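Local coordinates for salmonella typhimurium DB7155 bacteriophage DET7 tailspike (Bacteriophage, PDB 2V5I), which probably recognises and hydrolyses the O-antigen polysaccharide of its Salmonella host, as the trimeric, P22-type tailspike of a myovirus, at residues G107-D112 with N331-G336; T249-G254 with A282-W287; V349-C354 with I374-L379; W98-W103 with A114-T119; G127-V132 with G196-I201. All blocks are in the same frame, centred on the assembly; numbering follows the deposited sequence.

Contact 1 of 5, residues G107-D112 with N331-G336; sequences GKWITD and NSLGVG
Trp109 rests one indole face on Leu333, an aromatic-aliphatic contact that docks a long loop against a turn of the parallel beta-helix. Residues 107-112 belong to the excursion between strands 85-92 and 156-161. Residues 331-336 lead from strand 323-330 into strand 335-342, two strands of the helix wall. The contact is mostly buried.

Leu333 CB stands over the six-membered ring of Trp109, 3.9 Å from its centroid. This is a CH-pi contact. The two methyls spread along the same face. CD1 lies by the five-membered ring, and Leu333 CD2 is 3.9 Å from Trp109 CE3. The leucine has CG anti to its own backbone N (chi1 -173°), which lets the isobutyl group reach the length of the indole. Thr111 CG2 touches Leu333 CD1 from the loop.

The indole edge is polar. Trp109 NE1 donates to Asn331 O at 3.1 Å with an N-H...O angle of 146°. The acceptor lies in the ring plane, while the donor is tilted out of the carbonyl plane. Face and edge contacts together should fix the rotation of the indole. The Asn331 amide lies near Trp109 NE1, its plane 44° from the ring; OD1 pairs with Tyr378 OH and ND2 with Ser284 OG. Trp103 also meets the Trp109 ring.

A water sits above the indole face opposite Leu333. It accepts from Asn331 ND2 at 2.8 Å and donates to Gly107 O at 2.6 Å.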
# COMPACT_ATOMS: atom_id res chain seq x y z
N GLY A 107 11.91 -26.49 -3.95
CA GLY A 107 12.10 -25.10 -3.52
C GLY A 107 12.15 -24.92 -2.00
O GLY A 107 12.26 -23.80 -1.50
N LYS A 108 12.03 -26.00 -1.25
CA LYS A 108 12.06 -25.93 0.20
C LYS A 108 13.47 -25.75 0.76
O LYS A 108 14.43 -26.29 0.22
CB LYS A 108 11.46 -27.18 0.86
CG LYS A 108 10.08 -27.60 0.34
CD LYS A 108 9.13 -26.44 0.28
CE LYS A 108 7.75 -26.84 -0.28
NZ LYS A 108 6.68 -25.88 0.21
N TRP A 109 13.56 -25.08 1.89
CA TRP A 109 14.86 -24.90 2.56
C TRP A 109 15.41 -26.25 2.98
O TRP A 109 14.66 -27.12 3.47
CB TRP A 109 14.66 -24.02 3.82
CG TRP A 109 14.49 -22.56 3.56
CD1 TRP A 109 13.36 -21.80 3.75
CD2 TRP A 109 15.52 -21.67 3.17
NE1 TRP A 109 13.63 -20.49 3.41
CE2 TRP A 109 14.94 -20.37 3.04
CE3 TRP A 109 16.85 -21.84 2.82
CZ2 TRP A 109 15.69 -19.24 2.66
CZ3 TRP A 109 17.63 -20.74 2.47
CH2 TRP A 109 17.01 -19.43 2.37
N ILE A 110 16.72 -26.40 2.82
CA ILE A 110 17.49 -27.51 3.43
C ILE A 110 18.23 -26.92 4.60
O ILE A 110 19.05 -26.01 4.43
CB ILE A 110 18.48 -28.10 2.42
CG1 ILE A 110 17.76 -28.55 1.16
CG2 ILE A 110 19.26 -29.25 3.04
CD1 ILE A 110 18.66 -29.07 0.00
N THR A 111 17.98 -27.47 5.79
CA THR A 111 18.58 -26.91 7.00
C THR A 111 19.58 -27.83 7.71
O THR A 111 20.39 -27.36 8.51
CB THR A 111 17.50 -26.48 8.01
OG1 THR A 111 16.73 -27.63 8.38
CG2 THR A 111 16.59 -25.41 7.39
N ASP A 112 19.55 -29.12 7.37
CA ASP A 112 20.44 -30.10 8.00
C ASP A 112 21.84 -30.00 7.40
O ASP A 112 22.00 -30.08 6.17
CB ASP A 112 19.90 -31.49 7.78
CG ASP A 112 20.83 -32.55 8.33
OD1 ASP A 112 20.77 -32.80 9.56
OD2 ASP A 112 21.64 -33.12 7.54
N ASN A 331 9.48 -15.88 2.75
CA ASN A 331 10.31 -17.08 2.85
C ASN A 331 11.73 -16.86 3.38
O ASN A 331 12.63 -17.61 3.06
CB ASN A 331 10.34 -17.85 1.53
CG ASN A 331 10.77 -19.28 1.71
OD1 ASN A 331 10.37 -19.95 2.70
ND2 ASN A 331 11.51 -19.82 0.72
N SER A 332 11.93 -15.90 4.26
CA SER A 332 13.23 -15.71 4.92
C SER A 332 13.50 -16.86 5.89
O SER A 332 12.60 -17.42 6.48
CB SER A 332 13.32 -14.36 5.66
OG SER A 332 12.27 -14.26 6.61
N LEU A 333 14.75 -17.27 5.97
CA LEU A 333 15.14 -18.29 6.95
C LEU A 333 15.49 -17.70 8.31
O LEU A 333 15.35 -18.40 9.33
CB LEU A 333 16.25 -19.16 6.36
CG LEU A 333 16.66 -20.38 7.18
CD1 LEU A 333 15.56 -21.38 7.38
CD2 LEU A 333 17.85 -21.08 6.50
N GLY A 334 15.96 -16.44 8.36
CA GLY A 334 16.31 -15.71 9.55
C GLY A 334 15.13 -14.93 10.11
O GLY A 334 14.28 -15.52 10.80
N VAL A 335 15.12 -13.62 9.92
CA VAL A 335 14.02 -12.75 10.35
C VAL A 335 13.53 -11.95 9.12
O VAL A 335 14.38 -11.35 8.43
CB VAL A 335 14.53 -11.75 11.38
CG1 VAL A 335 13.43 -10.82 11.83
CG2 VAL A 335 15.05 -12.47 12.57
N GLY A 336 12.24 -11.81 8.89
CA GLY A 336 11.83 -11.06 7.73
C GLY A 336 12.29 -9.61 7.72
O GLY A 336 12.90 -9.15 6.73
O HOH W 1 12.99 -22.19 0.46

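Contact 2 of 5, residues T249-G254 with A282-W287; sequences TSWRAG and ALSPVW
Trp251 and Leu283 form a parallel beta bridge between successive turns of the beta-helix, with their side chains on the same face, next to the bridge of Ser250 with Ala282. The backbone bonds come first. Leu283 N donates to Ser250 O at 2.8 Å, and Arg252 N donates to Leu283 O at 2.9 Å. Both chains then turn in step: Arg252 and Ser284 each take left-handed backbone angles. Beyond the turn Val286 N finds Ala253 O at 2.9 Å, in an almost straight bond of 179°.

Weaker CA-H...O contacts fill in between. Arg252 CA lies 3.2 Å from Ser284 O, a buried carbonyl with no conventional partner. The CH contact may partly make up for that.

The apolar contact is small. Leu283 CB meets the edge of the Trp251 indole in its plane, 3.7 Å from CD1. The first torsion of Trp251 (chi1 179°) places the ring beside Leu283, and the second (chi2 65°) turns CD1 to it. Arg252 CD covers one face of the same indole.

Water joins the polar ends. One water accepts from Trp251 NE1 and Arg252 NE and also bonds Ser284 OG at 2.9 Å. Ser284 OG also bonds Asn331, and Arg252 NH1 reaches Tyr224 OH. A second water links Ser250 OG, Ala253 N and Leu283 O.

Ser240 of the second subunit packs on Trp251 and Leu283, and Trp103 makes a cation-pi contact with Arg252. Within the chain, strand 249-251 lies between strands 220-224 and 280-283 and pairs with both.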
# COMPACT_ATOMS: atom_id res chain seq x y z
N THR A 249 14.37 -5.81 -6.05
CA THR A 249 14.11 -7.14 -5.51
C THR A 249 15.44 -7.84 -5.29
O THR A 249 16.34 -7.74 -6.13
CB THR A 249 13.26 -7.97 -6.49
OG1 THR A 249 11.98 -7.34 -6.68
CG2 THR A 249 13.08 -9.42 -6.00
N SER A 250 15.57 -8.53 -4.15
CA SER A 250 16.62 -9.51 -3.89
C SER A 250 16.03 -10.88 -3.69
O SER A 250 15.09 -11.03 -2.96
CB SER A 250 17.43 -9.14 -2.63
OG SER A 250 18.24 -10.22 -2.11
N TRP A 251 16.63 -11.88 -4.33
CA TRP A 251 16.21 -13.29 -4.19
C TRP A 251 17.42 -14.18 -3.78
O TRP A 251 18.53 -14.10 -4.37
CB TRP A 251 15.68 -13.81 -5.51
CG TRP A 251 15.21 -15.27 -5.53
CD1 TRP A 251 14.19 -15.85 -4.86
CD2 TRP A 251 15.79 -16.29 -6.34
NE1 TRP A 251 14.08 -17.18 -5.20
CE2 TRP A 251 15.04 -17.46 -6.14
CE3 TRP A 251 16.82 -16.29 -7.28
CZ2 TRP A 251 15.33 -18.66 -6.82
CZ3 TRP A 251 17.12 -17.47 -7.95
CH2 TRP A 251 16.34 -18.63 -7.74
N ARG A 252 17.19 -15.00 -2.77
CA ARG A 252 18.15 -15.98 -2.24
C ARG A 252 19.52 -15.40 -1.86
O ARG A 252 20.57 -16.01 -2.05
CB ARG A 252 18.30 -17.16 -3.22
CG ARG A 252 17.09 -18.08 -3.25
CD ARG A 252 17.30 -19.29 -4.15
NE ARG A 252 16.10 -20.16 -4.09
CZ ARG A 252 15.98 -21.28 -4.80
NH1 ARG A 252 16.93 -21.67 -5.60
NH2 ARG A 252 14.86 -22.00 -4.69
N ALA A 253 19.51 -14.25 -1.21
CA ALA A 253 20.74 -13.67 -0.63
C ALA A 253 21.29 -14.64 0.40
O ALA A 253 20.58 -15.17 1.24
CB ALA A 253 20.44 -12.33 0.03
N GLY A 254 22.60 -14.87 0.31
CA GLY A 254 23.31 -15.69 1.32
C GLY A 254 23.31 -15.06 2.68
O GLY A 254 23.42 -15.80 3.69
N ALA A 282 12.11 -8.61 -0.73
CA ALA A 282 13.16 -9.62 -0.45
C ALA A 282 12.51 -10.98 -0.42
O ALA A 282 11.55 -11.20 0.32
CB ALA A 282 13.89 -9.35 0.86
N LEU A 283 13.06 -11.94 -1.20
CA LEU A 283 12.50 -13.29 -1.35
C LEU A 283 13.59 -14.31 -0.96
O LEU A 283 14.74 -14.24 -1.45
CB LEU A 283 12.08 -13.53 -2.81
CG LEU A 283 11.00 -12.62 -3.37
CD1 LEU A 283 10.78 -13.06 -4.79
CD2 LEU A 283 9.78 -12.67 -2.59
N SER A 284 13.25 -15.23 -0.05
CA SER A 284 14.11 -16.35 0.36
C SER A 284 15.54 -15.98 0.78
O SER A 284 16.45 -16.71 0.40
CB SER A 284 14.15 -17.37 -0.76
OG SER A 284 12.81 -17.83 -1.04
N PRO A 285 15.76 -14.90 1.55
CA PRO A 285 17.13 -14.70 2.09
C PRO A 285 17.44 -15.71 3.19
O PRO A 285 16.57 -16.14 3.91
CB PRO A 285 17.08 -13.29 2.69
CG PRO A 285 15.70 -13.22 3.15
CD PRO A 285 14.85 -13.87 2.07
N VAL A 286 18.71 -16.10 3.25
CA VAL A 286 19.20 -17.00 4.30
C VAL A 286 19.11 -16.35 5.69
O VAL A 286 18.79 -17.03 6.69
CB VAL A 286 20.60 -17.54 3.94
CG1 VAL A 286 21.16 -18.37 5.10
CG2 VAL A 286 20.57 -18.34 2.68
N TRP A 287 19.42 -15.06 5.80
CA TRP A 287 19.25 -14.35 7.03
C TRP A 287 17.98 -13.47 6.95
O TRP A 287 16.88 -14.04 7.03
CB TRP A 287 20.51 -13.56 7.35
CG TRP A 287 21.63 -14.51 7.75
CD1 TRP A 287 22.35 -15.36 6.92
CD2 TRP A 287 22.15 -14.72 9.08
NE1 TRP A 287 23.28 -16.06 7.68
CE2 TRP A 287 23.16 -15.70 8.98
CE3 TRP A 287 21.83 -14.21 10.34
CZ2 TRP A 287 23.91 -16.15 10.09
CZ3 TRP A 287 22.58 -14.66 11.46
CH2 TRP A 287 23.61 -15.61 11.31
O HOH W 2 17.08 -12.42 -0.67
O HOH W 3 13.17 -19.31 -3.47
O HOH W 4 24.76 -17.31 5.52

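Contact 3 of 5, residues V349-C354 with I374-L379; sequences VTVQDC and IDCNYL
Cys354 O is approached by three groups of the segment 374-379. Tyr378 N donates to it at 3.2 Å in a nearly straight bond (172°). Cys376 CA adds a CA-H...O contact, and Tyr378 CD2 lies 3.2 Å from the same Cys354 O. The tyrosine puts CG between its backbone N and carbonyl carbon (chi1 74°), which folds the ring back toward Asp353 and Cys354. Asp353 OD1 comes obliquely to that ring, 3.3 Å from Tyr378 CD2, with carboxylate and ring planes 45° apart.

Earlier in the segments the bonding is that of a parallel beta pair in successive turns of the beta-helix. Ile374 N donates to Val351 O at 3.0 Å, and Asp353 N to Ile374 O at 2.9 Å. Gln352 and Ile374 lie side by side and point the same way, with Gln352 CB touching Ile374 CG1. Both chains then bend through left-handed angles at Asp353 and Asp375.

Cys376 SG packs against carbon, touching Cys354 CB at 3.7 Å and also Val351 CG1. The two SG atoms are 4.2 Å apart, too far for a disulfide.

Asp353 and Asp375 hold matching places in successive turns, with Asp353 OD1 and Asp375 OD2 5.6 Å apart. Asp353 has a salt bridge to Lys403, which also makes a cation-pi contact with Tyr378. Asp375 accepts from two backbone N-H groups and bonds Tyr345 OH of the second subunit. The lysine and the N-H donors should stabilise the charged forms and offset the nearness of the two acids.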
# COMPACT_ATOMS: atom_id res chain seq x y z
N VAL A 349 4.02 -2.53 5.63
CA VAL A 349 4.97 -3.63 5.56
C VAL A 349 4.20 -4.91 5.42
O VAL A 349 3.24 -5.10 6.14
CB VAL A 349 5.78 -3.66 6.90
CG1 VAL A 349 6.57 -4.96 7.07
CG2 VAL A 349 6.73 -2.47 6.96
N THR A 350 4.64 -5.82 4.54
CA THR A 350 3.99 -7.12 4.33
C THR A 350 5.08 -8.20 4.44
O THR A 350 6.01 -8.27 3.62
CB THR A 350 3.30 -7.17 2.95
OG1 THR A 350 2.31 -6.09 2.87
CG2 THR A 350 2.63 -8.54 2.75
N VAL A 351 5.02 -9.01 5.50
CA VAL A 351 5.90 -10.15 5.68
C VAL A 351 5.00 -11.39 5.69
O VAL A 351 4.10 -11.48 6.53
CB VAL A 351 6.70 -10.02 7.00
CG1 VAL A 351 7.59 -11.22 7.16
CG2 VAL A 351 7.54 -8.77 7.02
N GLN A 352 5.25 -12.34 4.81
CA GLN A 352 4.35 -13.48 4.71
C GLN A 352 5.13 -14.75 4.41
O GLN A 352 6.04 -14.75 3.59
CB GLN A 352 3.19 -13.23 3.75
CG GLN A 352 3.50 -12.86 2.41
CD GLN A 352 2.34 -12.18 1.56
OE1 GLN A 352 1.23 -11.73 2.02
NE2 GLN A 352 2.64 -12.11 0.30
N ASP A 353 4.81 -15.81 5.15
CA ASP A 353 5.33 -17.18 4.82
C ASP A 353 6.82 -17.23 4.99
O ASP A 353 7.53 -17.68 4.06
CB ASP A 353 4.90 -17.62 3.39
CG ASP A 353 4.96 -19.16 3.17
OD1 ASP A 353 4.99 -19.91 4.15
OD2 ASP A 353 4.94 -19.58 2.00
N CYS A 354 7.29 -16.81 6.17
CA CYS A 354 8.73 -16.84 6.53
C CYS A 354 9.02 -18.04 7.40
O CYS A 354 8.20 -18.45 8.25
CB CYS A 354 9.24 -15.58 7.20
SG CYS A 354 9.26 -14.15 6.05
N ILE A 374 2.33 -12.65 8.64
CA ILE A 374 1.45 -13.81 8.66
C ILE A 374 2.20 -15.06 8.20
O ILE A 374 3.09 -14.97 7.36
CB ILE A 374 0.21 -13.60 7.77
CG1 ILE A 374 0.57 -13.38 6.33
CG2 ILE A 374 -0.63 -12.42 8.30
CD1 ILE A 374 -0.57 -13.26 5.43
N ASP A 375 1.82 -16.22 8.76
CA ASP A 375 2.41 -17.53 8.37
C ASP A 375 3.93 -17.46 8.53
O ASP A 375 4.70 -18.05 7.72
CB ASP A 375 1.95 -17.91 6.96
CG ASP A 375 0.54 -18.44 6.94
OD1 ASP A 375 0.11 -18.92 8.00
OD2 ASP A 375 -0.14 -18.33 5.90
N CYS A 376 4.37 -16.85 9.63
CA CYS A 376 5.77 -16.83 9.94
C CYS A 376 6.15 -17.92 10.97
O CYS A 376 5.30 -18.62 11.53
CB CYS A 376 6.27 -15.42 10.35
SG CYS A 376 6.20 -14.31 8.90
N ASN A 377 7.45 -18.09 11.13
CA ASN A 377 8.01 -19.21 11.91
C ASN A 377 7.50 -20.58 11.49
O ASN A 377 7.23 -21.44 12.32
CB ASN A 377 7.85 -18.99 13.40
CG ASN A 377 8.75 -19.92 14.20
OD1 ASN A 377 9.83 -20.34 13.71
ND2 ASN A 377 8.32 -20.30 15.41
N TYR A 378 7.35 -20.80 10.18
CA TYR A 378 6.72 -22.04 9.73
C TYR A 378 7.63 -23.26 9.97
O TYR A 378 7.13 -24.36 10.01
CB TYR A 378 6.19 -21.92 8.29
CG TYR A 378 7.19 -21.92 7.16
CD1 TYR A 378 7.96 -23.05 6.89
CD2 TYR A 378 7.32 -20.83 6.29
CE1 TYR A 378 8.87 -23.07 5.87
CE2 TYR A 378 8.23 -20.85 5.27
CZ TYR A 378 8.99 -21.97 5.03
OH TYR A 378 9.91 -22.03 3.98
N LEU A 379 8.94 -23.06 10.19
CA LEU A 379 9.84 -24.16 10.59
C LEU A 379 9.90 -24.35 12.11
O LEU A 379 10.64 -25.20 12.61
CB LEU A 379 11.26 -23.96 10.04
CG LEU A 379 11.40 -24.08 8.53
CD1 LEU A 379 12.87 -24.02 8.13
CD2 LEU A 379 10.82 -25.35 8.01

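Contact 4 of 5, residues W98-W103 with A114-T119; sequences WVIFPW and ALVAAT
Thr119 holds OG1 between its backbone N and carbonyl carbon (chi1 69°), which aims the hydroxyl at both Val116 O and Phe101 N. Thr119 OG1 donates to Val116 O at 2.6 Å. In turn Thr119 OG1 accepts from Phe101 N at 3.0 Å, with an N-H...O angle of 160°. Thr119 CG2 falls beside the next carbonyl, 3.4 Å from Phe101 O.

Ile100 also uses the position between N and carbonyl carbon, here for CG1 (chi1 60°). From there Ile100 CD1 reaches Val116 CG1 at 3.9 Å. The other methyl of the valine, CG2, lies 4.2 Å from Pro102 CB.

The contact closes a short loop within the excursion between strands 85-92 and 156-161. Strand 98-99 pairs antiparallel with 121-122, and residues 114-119 include part of helix 113-117. Ile100 also packs on Tyr128, and Trp103 CE3 sits over the centre of one face of the Phe101 ring.

Val116 O is held twice, since Thr119 N donates to it as well. One hydroxyl therefore joins Val116 in the helix to a segment with an irregular backbone, giving one proton and receiving another. The apolar contacts beside it involve buried side chains.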
# COMPACT_ATOMS: atom_id res chain seq x y z
N TRP A 98 33.36 -23.34 -5.66
CA TRP A 98 32.53 -24.32 -4.98
C TRP A 98 31.42 -23.55 -4.24
O TRP A 98 31.69 -22.61 -3.49
CB TRP A 98 33.32 -25.09 -3.95
CG TRP A 98 34.35 -26.00 -4.58
CD1 TRP A 98 35.64 -25.71 -4.76
CD2 TRP A 98 34.12 -27.30 -5.10
NE1 TRP A 98 36.29 -26.80 -5.39
CE2 TRP A 98 35.36 -27.77 -5.61
CE3 TRP A 98 33.01 -28.11 -5.20
CZ2 TRP A 98 35.50 -29.01 -6.20
CZ3 TRP A 98 33.16 -29.38 -5.83
CH2 TRP A 98 34.39 -29.80 -6.31
N VAL A 99 30.19 -23.99 -4.43
CA VAL A 99 29.05 -23.34 -3.78
C VAL A 99 28.16 -24.35 -3.08
O VAL A 99 28.12 -25.52 -3.45
CB VAL A 99 28.21 -22.54 -4.80
CG1 VAL A 99 29.03 -21.46 -5.39
CG2 VAL A 99 27.55 -23.40 -5.83
N ILE A 100 27.43 -23.88 -2.05
CA ILE A 100 26.32 -24.62 -1.48
C ILE A 100 24.98 -24.10 -2.03
O ILE A 100 24.91 -23.03 -2.65
CB ILE A 100 26.32 -24.62 0.07
CG1 ILE A 100 26.23 -23.19 0.60
CG2 ILE A 100 27.51 -25.38 0.61
CD1 ILE A 100 25.84 -23.07 2.06
N PHE A 101 23.97 -24.97 -1.92
CA PHE A 101 22.66 -24.75 -2.49
C PHE A 101 21.59 -25.29 -1.55
O PHE A 101 21.00 -26.36 -1.79
CB PHE A 101 22.57 -25.39 -3.88
CG PHE A 101 21.45 -24.89 -4.72
CD1 PHE A 101 21.57 -23.72 -5.46
CD2 PHE A 101 20.25 -25.57 -4.79
CE1 PHE A 101 20.52 -23.28 -6.28
CE2 PHE A 101 19.20 -25.11 -5.61
CZ PHE A 101 19.35 -23.98 -6.35
N PRO A 102 21.30 -24.52 -0.45
CA PRO A 102 20.41 -25.03 0.59
C PRO A 102 18.90 -24.97 0.23
O PRO A 102 18.09 -24.58 1.07
CB PRO A 102 20.74 -24.14 1.79
CG PRO A 102 21.19 -22.80 1.15
CD PRO A 102 21.95 -23.26 -0.08
N TRP A 103 18.57 -25.26 -1.03
CA TRP A 103 17.16 -25.38 -1.47
C TRP A 103 17.01 -26.69 -2.21
O TRP A 103 17.84 -27.05 -3.05
CB TRP A 103 16.78 -24.23 -2.40
CG TRP A 103 16.95 -22.88 -1.75
CD1 TRP A 103 16.05 -22.17 -0.98
CD2 TRP A 103 18.13 -22.06 -1.84
NE1 TRP A 103 16.62 -21.00 -0.59
CE2 TRP A 103 17.90 -20.92 -1.06
CE3 TRP A 103 19.35 -22.20 -2.48
CZ2 TRP A 103 18.84 -19.91 -0.92
CZ3 TRP A 103 20.31 -21.21 -2.35
CH2 TRP A 103 20.05 -20.09 -1.55
N ALA A 114 24.47 -31.91 7.10
CA ALA A 114 24.97 -32.94 6.20
C ALA A 114 24.31 -32.87 4.82
O ALA A 114 24.96 -33.08 3.80
CB ALA A 114 24.80 -34.32 6.82
N LEU A 115 23.01 -32.55 4.81
CA LEU A 115 22.29 -32.40 3.56
C LEU A 115 22.76 -31.15 2.77
O LEU A 115 22.84 -31.18 1.53
CB LEU A 115 20.78 -32.38 3.79
CG LEU A 115 20.19 -33.71 4.28
CD1 LEU A 115 18.73 -33.56 4.47
CD2 LEU A 115 20.49 -34.84 3.33
N VAL A 116 23.04 -30.07 3.49
CA VAL A 116 23.59 -28.85 2.86
C VAL A 116 25.00 -29.13 2.29
O VAL A 116 25.29 -28.78 1.15
CB VAL A 116 23.63 -27.67 3.85
CG1 VAL A 116 24.38 -26.48 3.26
CG2 VAL A 116 22.20 -27.28 4.25
N ALA A 117 25.84 -29.81 3.08
CA ALA A 117 27.17 -30.21 2.61
C ALA A 117 27.13 -31.04 1.35
O ALA A 117 28.01 -30.90 0.48
CB ALA A 117 27.91 -30.96 3.71
N ALA A 118 26.13 -31.91 1.21
CA ALA A 118 26.01 -32.75 0.03
C ALA A 118 25.59 -31.98 -1.24
O ALA A 118 25.65 -32.53 -2.35
CB ALA A 118 25.02 -33.86 0.29
N THR A 119 25.12 -30.74 -1.10
CA THR A 119 24.77 -29.91 -2.26
C THR A 119 26.01 -29.25 -2.90
O THR A 119 25.90 -28.63 -3.97
CB THR A 119 23.78 -28.75 -1.89
OG1 THR A 119 24.43 -27.78 -1.06
CG2 THR A 119 22.52 -29.31 -1.25

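Contact 5 of 5, residues G127-V132 with G196-I201; sequences GYQPGV and GGKDGI
Lys198 lays its aliphatic chain across Gln129, joining the excursion between strands 85-92 and 156-161 to a turn of the parallel beta-helix. Lys198 CD lies 4.0 Å from Gln129 CB. The amide crosses nearer the root of the lysine, with Gln129 NE2 3.9 Å from Lys198 CB. The lysine bends at its second torsion (chi2 72°), which carries the ammonium to the loop. There Lys198 NZ comes within 3.1 Å of Pro130 O.

Water completes this first shell. One molecule accepts from Lys198 NZ at 2.9 Å and donates to Gln129 O at 3.0 Å. Gln129 O also accepts from Ser226 OG.

The next shell sets the two side chains in place. Gln129 NE2 donates to Ile154 O, and Lys198 has a backbone bond to the same residue. NZ makes a weak bond to Gln152 O. The segment 152-154 is thus shared by both partners. Further out, Asp134 receives Gly131 N and Tyr128 OH, tying the loop to helix 132-137.

A second water bridges the backbones of the two segments directly. It donates to Gly127 O at 2.7 Å and to Gly196 O at 2.8 Å.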
# COMPACT_ATOMS: atom_id res chain seq x y z
N GLY A 127 23.60 -20.77 -6.37
CA GLY A 127 24.19 -21.08 -5.07
C GLY A 127 25.17 -20.03 -4.62
O GLY A 127 25.34 -18.99 -5.28
N TYR A 128 25.77 -20.24 -3.46
CA TYR A 128 26.78 -19.29 -2.99
C TYR A 128 27.93 -19.97 -2.24
O TYR A 128 27.79 -21.07 -1.69
CB TYR A 128 26.14 -18.19 -2.11
CG TYR A 128 25.55 -18.68 -0.80
CD1 TYR A 128 24.23 -19.25 -0.76
CD2 TYR A 128 26.26 -18.67 0.38
CE1 TYR A 128 23.68 -19.68 0.43
CE2 TYR A 128 25.72 -19.14 1.55
CZ TYR A 128 24.43 -19.66 1.59
OH TYR A 128 23.85 -20.11 2.77
N GLN A 129 29.06 -19.28 -2.25
CA GLN A 129 30.25 -19.72 -1.51
C GLN A 129 30.05 -19.60 -0.01
O GLN A 129 29.71 -18.52 0.48
CB GLN A 129 31.46 -18.89 -1.91
CG GLN A 129 31.87 -19.01 -3.38
CD GLN A 129 32.73 -17.85 -3.81
OE1 GLN A 129 33.89 -17.77 -3.45
NE2 GLN A 129 32.15 -16.93 -4.61
N PRO A 130 30.15 -20.69 0.73
CA PRO A 130 29.85 -20.66 2.15
C PRO A 130 30.94 -19.98 2.96
O PRO A 130 32.07 -19.88 2.54
CB PRO A 130 29.71 -22.14 2.51
CG PRO A 130 30.59 -22.82 1.60
CD PRO A 130 30.55 -22.05 0.29
N GLY A 131 30.57 -19.44 4.13
CA GLY A 131 31.53 -18.77 5.01
C GLY A 131 31.06 -18.75 6.45
O GLY A 131 30.20 -19.53 6.85
N VAL A 132 31.64 -17.83 7.21
CA VAL A 132 31.49 -17.85 8.68
C VAL A 132 30.02 -17.80 9.11
O VAL A 132 29.62 -18.49 10.04
CB VAL A 132 32.33 -16.78 9.35
CG1 VAL A 132 33.84 -17.08 9.10
CG2 VAL A 132 32.01 -15.42 8.88
N GLY A 196 25.23 -12.66 -7.64
CA GLY A 196 26.32 -12.33 -6.73
C GLY A 196 27.41 -13.36 -6.52
O GLY A 196 27.20 -14.51 -6.77
N GLY A 197 28.57 -12.88 -6.06
CA GLY A 197 29.67 -13.72 -5.61
C GLY A 197 29.91 -13.61 -4.12
O GLY A 197 28.98 -13.45 -3.33
N LYS A 198 31.15 -13.65 -3.70
CA LYS A 198 31.43 -13.72 -2.28
C LYS A 198 31.02 -12.46 -1.49
O LYS A 198 30.68 -12.54 -0.30
CB LYS A 198 32.94 -13.99 -2.11
CG LYS A 198 33.34 -14.25 -0.70
CD LYS A 198 32.91 -15.57 -0.18
CE LYS A 198 33.62 -15.91 1.13
NZ LYS A 198 33.42 -17.32 1.57
N ASP A 199 31.13 -11.29 -2.13
CA ASP A 199 30.88 -10.01 -1.46
C ASP A 199 29.44 -9.55 -1.67
O ASP A 199 28.70 -10.11 -2.46
CB ASP A 199 31.89 -9.02 -1.95
CG ASP A 199 33.33 -9.43 -1.57
OD1 ASP A 199 33.54 -10.06 -0.48
OD2 ASP A 199 34.24 -9.09 -2.34
N GLY A 200 29.00 -8.57 -0.89
CA GLY A 200 27.73 -7.93 -1.17
C GLY A 200 27.59 -7.59 -2.64
O GLY A 200 28.59 -7.29 -3.32
N ILE A 201 26.38 -7.67 -3.16
CA ILE A 201 26.21 -7.48 -4.60
C ILE A 201 26.41 -6.05 -5.01
O ILE A 201 27.13 -5.78 -5.97
CB ILE A 201 24.94 -8.14 -5.16
CG1 ILE A 201 24.88 -9.60 -4.70
CG2 ILE A 201 24.92 -8.03 -6.68
CD1 ILE A 201 23.72 -10.41 -5.16
O HOH W 5 26.54 -16.57 -5.05
O HOH W 6 30.75 -16.55 2.53

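Overall arrangement
Contacts 2 and 3 join neighbouring turns of the beta-helix itself. Both rely on parallel backbone bonds and both touch the second subunit. Contacts 1 and 5 instead dock the excursion between strands 85-92 and 156-161 onto the helix, contact 1 by an indole and contact 5 largely by a lysine and waters. Contact 4 lies wholly within that excursion and is the farthest from the chain centre, about 26 Å between centres; no other chain touches contacts 4 or 5. Contact 1 touches contacts 2, 3 and 4; contact 2 also touches 4 and 5. Ile100 and Tyr128 tie contact 4 to contact 5. All five are mainly buried.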